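Long-range contact in Cap5O (Staphylococcus aureus, PDB 3OJO), which probably oxidises UDP-N-acetyl-mannosamine with NAD as cofactor, as a dehydrogenase of capsular polysaccharide biosynthesis: residues F87-P92 against N123-E128. Sequence-based numbering, arbitrary orientation.
With NAD (nicotinamide-adenine-dinucleotide), chain J.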
loop_
_atom_site.group_PDB
_atom_site.type_symbol
_atom_site.label_atom_id
_atom_site.label_comp_id
_atom_site.label_asym_id
_atom_site.label_seq_id
_atom_site.Cartn_x
_atom_site.Cartn_y
_atom_site.Cartn_z
ATOM N N PHE B 87 4.086 -23.012 28.738
ATOM C CA PHE B 87 4.151 -21.632 29.199
ATOM C C PHE B 87 3.780 -20.723 28.036
ATOM O O PHE B 87 4.328 -20.857 26.951
ATOM C CB PHE B 87 5.537 -21.267 29.707
ATOM C CG PHE B 87 6.023 -22.027 30.912
ATOM C CD1 PHE B 87 5.827 -21.526 32.195
ATOM C CD2 PHE B 87 6.733 -23.216 30.765
ATOM C CE1 PHE B 87 6.324 -22.208 33.311
ATOM C CE2 PHE B 87 7.213 -23.910 31.883
ATOM C CZ PHE B 87 7.015 -23.396 33.148
ATOM N N ILE B 88 2.815 -19.831 28.256
ATOM C CA ILE B 88 2.381 -18.865 27.258
ATOM C C ILE B 88 2.704 -17.450 27.756
ATOM O O ILE B 88 2.162 -17.029 28.780
ATOM C CB ILE B 88 0.881 -19.017 26.854
ATOM C CG1 ILE B 88 0.598 -20.407 26.250
ATOM C CG2 ILE B 88 0.488 -17.891 25.881
ATOM C CD1 ILE B 88 -0.805 -20.723 25.928
ATOM N N ILE B 89 3.566 -16.717 27.019
ATOM C CA ILE B 89 3.884 -15.326 27.337
ATOM C C ILE B 89 2.905 -14.450 26.542
ATOM O O ILE B 89 2.896 -14.488 25.302
ATOM C CB ILE B 89 5.371 -14.994 27.081
ATOM C CG1 ILE B 89 6.274 -15.821 28.029
ATOM C CG2 ILE B 89 5.649 -13.484 27.205
ATOM C CD1 ILE B 89 7.605 -16.213 27.461
ATOM N N ALA B 90 2.073 -13.694 27.272
ATOM C CA ALA B 90 1.048 -12.786 26.745
ATOM C C ALA B 90 1.144 -11.422 27.456
ATOM O O ALA B 90 0.122 -10.808 27.773
ATOM C CB ALA B 90 -0.329 -13.389 26.950
ATOM N N VAL B 91 2.384 -10.958 27.704
ATOM C CA VAL B 91 2.689 -9.676 28.345
ATOM C C VAL B 91 2.646 -8.550 27.267
ATOM O O VAL B 91 2.622 -8.878 26.073
ATOM C CB VAL B 91 4.037 -9.713 29.131
ATOM C CG1 VAL B 91 4.043 -10.819 30.182
ATOM C CG2 VAL B 91 5.222 -9.857 28.185
ATOM N N PRO B 92 2.639 -7.240 27.615
ATOM C CA PRO B 92 2.605 -6.226 26.550
ATOM C C PRO B 92 3.956 -5.969 25.881
ATOM O O PRO B 92 5.020 -6.272 26.429
ATOM C CB PRO B 92 2.072 -4.968 27.255
ATOM C CG PRO B 92 1.970 -5.323 28.718
ATOM C CD PRO B 92 2.664 -6.613 28.949
ATOM N N ASN B 123 9.129 -29.332 27.948
ATOM C CA ASN B 123 8.320 -28.112 28.032
ATOM C C ASN B 123 8.189 -27.327 26.722
ATOM O O ASN B 123 9.097 -27.347 25.880
ATOM C CB ASN B 123 8.834 -27.197 29.154
ATOM C CG ASN B 123 8.537 -27.676 30.560
ATOM O OD1 ASN B 123 7.848 -28.691 30.795
ATOM N ND2 ASN B 123 9.040 -26.930 31.532
ATOM N N THR B 124 7.050 -26.617 26.576
ATOM C CA THR B 124 6.754 -25.756 25.428
ATOM C C THR B 124 6.619 -24.298 25.883
ATOM O O THR B 124 5.933 -24.023 26.869
ATOM C CB THR B 124 5.522 -26.243 24.655
ATOM O OG1 THR B 124 5.670 -27.634 24.379
ATOM C CG2 THR B 124 5.306 -25.478 23.334
ATOM N N ILE B 125 7.302 -23.378 25.178
ATOM C CA ILE B 125 7.225 -21.939 25.415
ATOM C C ILE B 125 6.579 -21.329 24.185
ATOM O O ILE B 125 7.113 -21.449 23.083
ATOM C CB ILE B 125 8.592 -21.262 25.745
ATOM C CG1 ILE B 125 9.409 -22.012 26.865
ATOM C CG2 ILE B 125 8.440 -19.752 26.002
ATOM C CD1 ILE B 125 8.847 -22.124 28.192
ATOM N N ILE B 126 5.405 -20.720 24.376
ATOM C CA ILE B 126 4.661 -20.021 23.337
ATOM C C ILE B 126 4.711 -18.544 23.657
ATOM O O ILE B 126 4.434 -18.150 24.788
ATOM C CB ILE B 126 3.211 -20.513 23.150
ATOM C CG1 ILE B 126 3.161 -22.037 22.885
ATOM C CG2 ILE B 126 2.510 -19.725 22.013
ATOM C CD1 ILE B 126 1.809 -22.669 23.157
ATOM N N VAL B 127 5.113 -17.734 22.675
ATOM C CA VAL B 127 5.118 -16.290 22.816
ATOM C C VAL B 127 3.943 -15.796 21.968
ATOM O O VAL B 127 3.947 -15.969 20.745
ATOM C CB VAL B 127 6.486 -15.675 22.459
ATOM C CG1 VAL B 127 6.470 -14.160 22.614
ATOM C CG2 VAL B 127 7.581 -16.271 23.334
ATOM N N GLU B 128 2.870 -15.321 22.642
ATOM C CA GLU B 128 1.658 -14.816 21.983
ATOM C C GLU B 128 1.738 -13.303 21.717
ATOM O O GLU B 128 1.022 -12.793 20.865
ATOM C CB GLU B 128 0.408 -15.146 22.799
ATOM C CG GLU B 128 -0.206 -16.495 22.471
ATOM C CD GLU B 128 -1.573 -16.753 23.088
ATOM O OE1 GLU B 128 -2.064 -15.887 23.854
ATOM O OE2 GLU B 128 -2.149 -17.833 22.816
HETATM P PA NAD J . -2.525 -5.798 28.583
HETATM O O1A NAD J . -1.823 -4.578 29.036
HETATM O O2A NAD J . -3.993 -5.641 28.645
HETATM O O5B NAD J . -2.067 -7.027 29.513
HETATM C C5B NAD J . -0.725 -7.231 29.868
HETATM C C4B NAD J . -0.709 -7.803 31.266
HETATM O O4B NAD J . 0.523 -8.454 31.489
HETATM C C3B NAD J . -0.888 -6.737 32.355
HETATM O O3B NAD J . -1.846 -7.192 33.304
HETATM C C2B NAD J . 0.480 -6.715 33.026
HETATM O O2B NAD J . 0.433 -6.377 34.398
HETATM C C1B NAD J . 0.980 -8.130 32.795
HETATM N N9A NAD J . 2.448 -8.190 32.853
HETATM C C8A NAD J . 3.323 -7.252 32.349
HETATM N N7A NAD J . 4.585 -7.714 32.493
HETATM C C5A NAD J . 4.519 -8.930 33.089
HETATM C C6A NAD J . 5.512 -9.827 33.485
HETATM N N6A NAD J . 6.791 -9.506 33.263
HETATM N N1A NAD J . 5.146 -11.029 34.086
HETATM C C2A NAD J . 3.809 -11.340 34.280
HETATM N N3A NAD J . 2.832 -10.445 33.890
HETATM C C4A NAD J . 3.180 -9.260 33.304
HETATM O O3 NAD J . -1.998 -6.172 27.098
HETATM P PN NAD J . -2.815 -7.091 26.067
HETATM O O1N NAD J . -3.807 -6.224 25.382
HETATM O O2N NAD J . -3.248 -8.338 26.746
HETATM O O5D NAD J . -1.719 -7.442 24.975
HETATM C C5D NAD J . -0.420 -7.836 25.333
HETATM C C4D NAD J . 0.424 -7.852 24.064
HETATM O O4D NAD J . -0.113 -8.774 23.128
HETATM C C3D NAD J . 0.414 -6.534 23.290
HETATM O O3D NAD J . 1.193 -5.481 23.828
HETATM C C2D NAD J . 0.927 -7.018 21.956
HETATM O O2D NAD J . 2.266 -7.414 22.107
HETATM C C1D NAD J . 0.144 -8.313 21.808
HETATM N N1N NAD J . -1.081 -7.997 21.038
HETATM C C2N NAD J . -2.281 -7.710 21.649
HETATM C C3N NAD J . -3.400 -7.383 20.868
HETATM C C7N NAD J . -4.785 -7.494 21.444
HETATM O O7N NAD J . -5.773 -8.136 20.661
HETATM N N7N NAD J . -5.055 -6.970 22.646
HETATM C C4N NAD J . -3.279 -7.317 19.473
HETATM C C5N NAD J . -2.054 -7.570 18.860
HETATM C C6N NAD J . -0.960 -7.894 19.667
#
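Phe87 and Ile89 zip 87-89 to the parallel strand 124-127 through four backbone hydrogen bonds: Phe87 N to Thr124 O, Ile126 N to Phe87 O, Ile89 N to Ile126 O and Glu128 N to Ile89 O, each 2.8 Å long. The second is almost straight, with 178° at the hydrogen. Both bonds of Phe87 and both of Ile89 go to this neighbour, as expected for alternate residues of a parallel pair, and the strand axes diverge by only 17°.

Followed outward, the Phe87 side chain first sets CB 3.7 Å from Ile125 CD1. CG passes the same methyl, and CD2 approaches Ile125 CD1 to 3.5 Å, obliquely to the ring. Beyond CD2, the CE2 edge is turned to the side-chain amide of Asn123, and the ring also packs against Ile115 and Leu119. With chi2 at -62°, Ile125 folds CD1 back toward this ring, while its CG2 meets Ile89 CD1 at 3.9 Å. Ile89 CD1 also touches Val127 CG2, making one apolar row on this face. On the other face, Ile88 CG1 lies 4.0 Å from Ile126 CD1, the two side chains pointing the same way. Ile88 CG2, anti to its own N, reaches Glu128 CD at 3.7 Å; the carboxylate's OE2 is hydrogen-bonded to Tyr195 OH.

Beyond the strand, Val91 CG1 packs 3.5 Å from C5A of the NAD adenine, and the Pro92 ring lies against the adenosine, so the chain leaving strand 87-89 runs into the cofactor at the C-terminal edge of the parallel strands, as in Rossmann folds. Helix 106-115 forms the crossover of this beta-alpha-beta unit and packs on Phe87 and Ile89; helix 185-195 meets Ile126 on the opposite face, and strands 13-17 and 156-159 flank the pair.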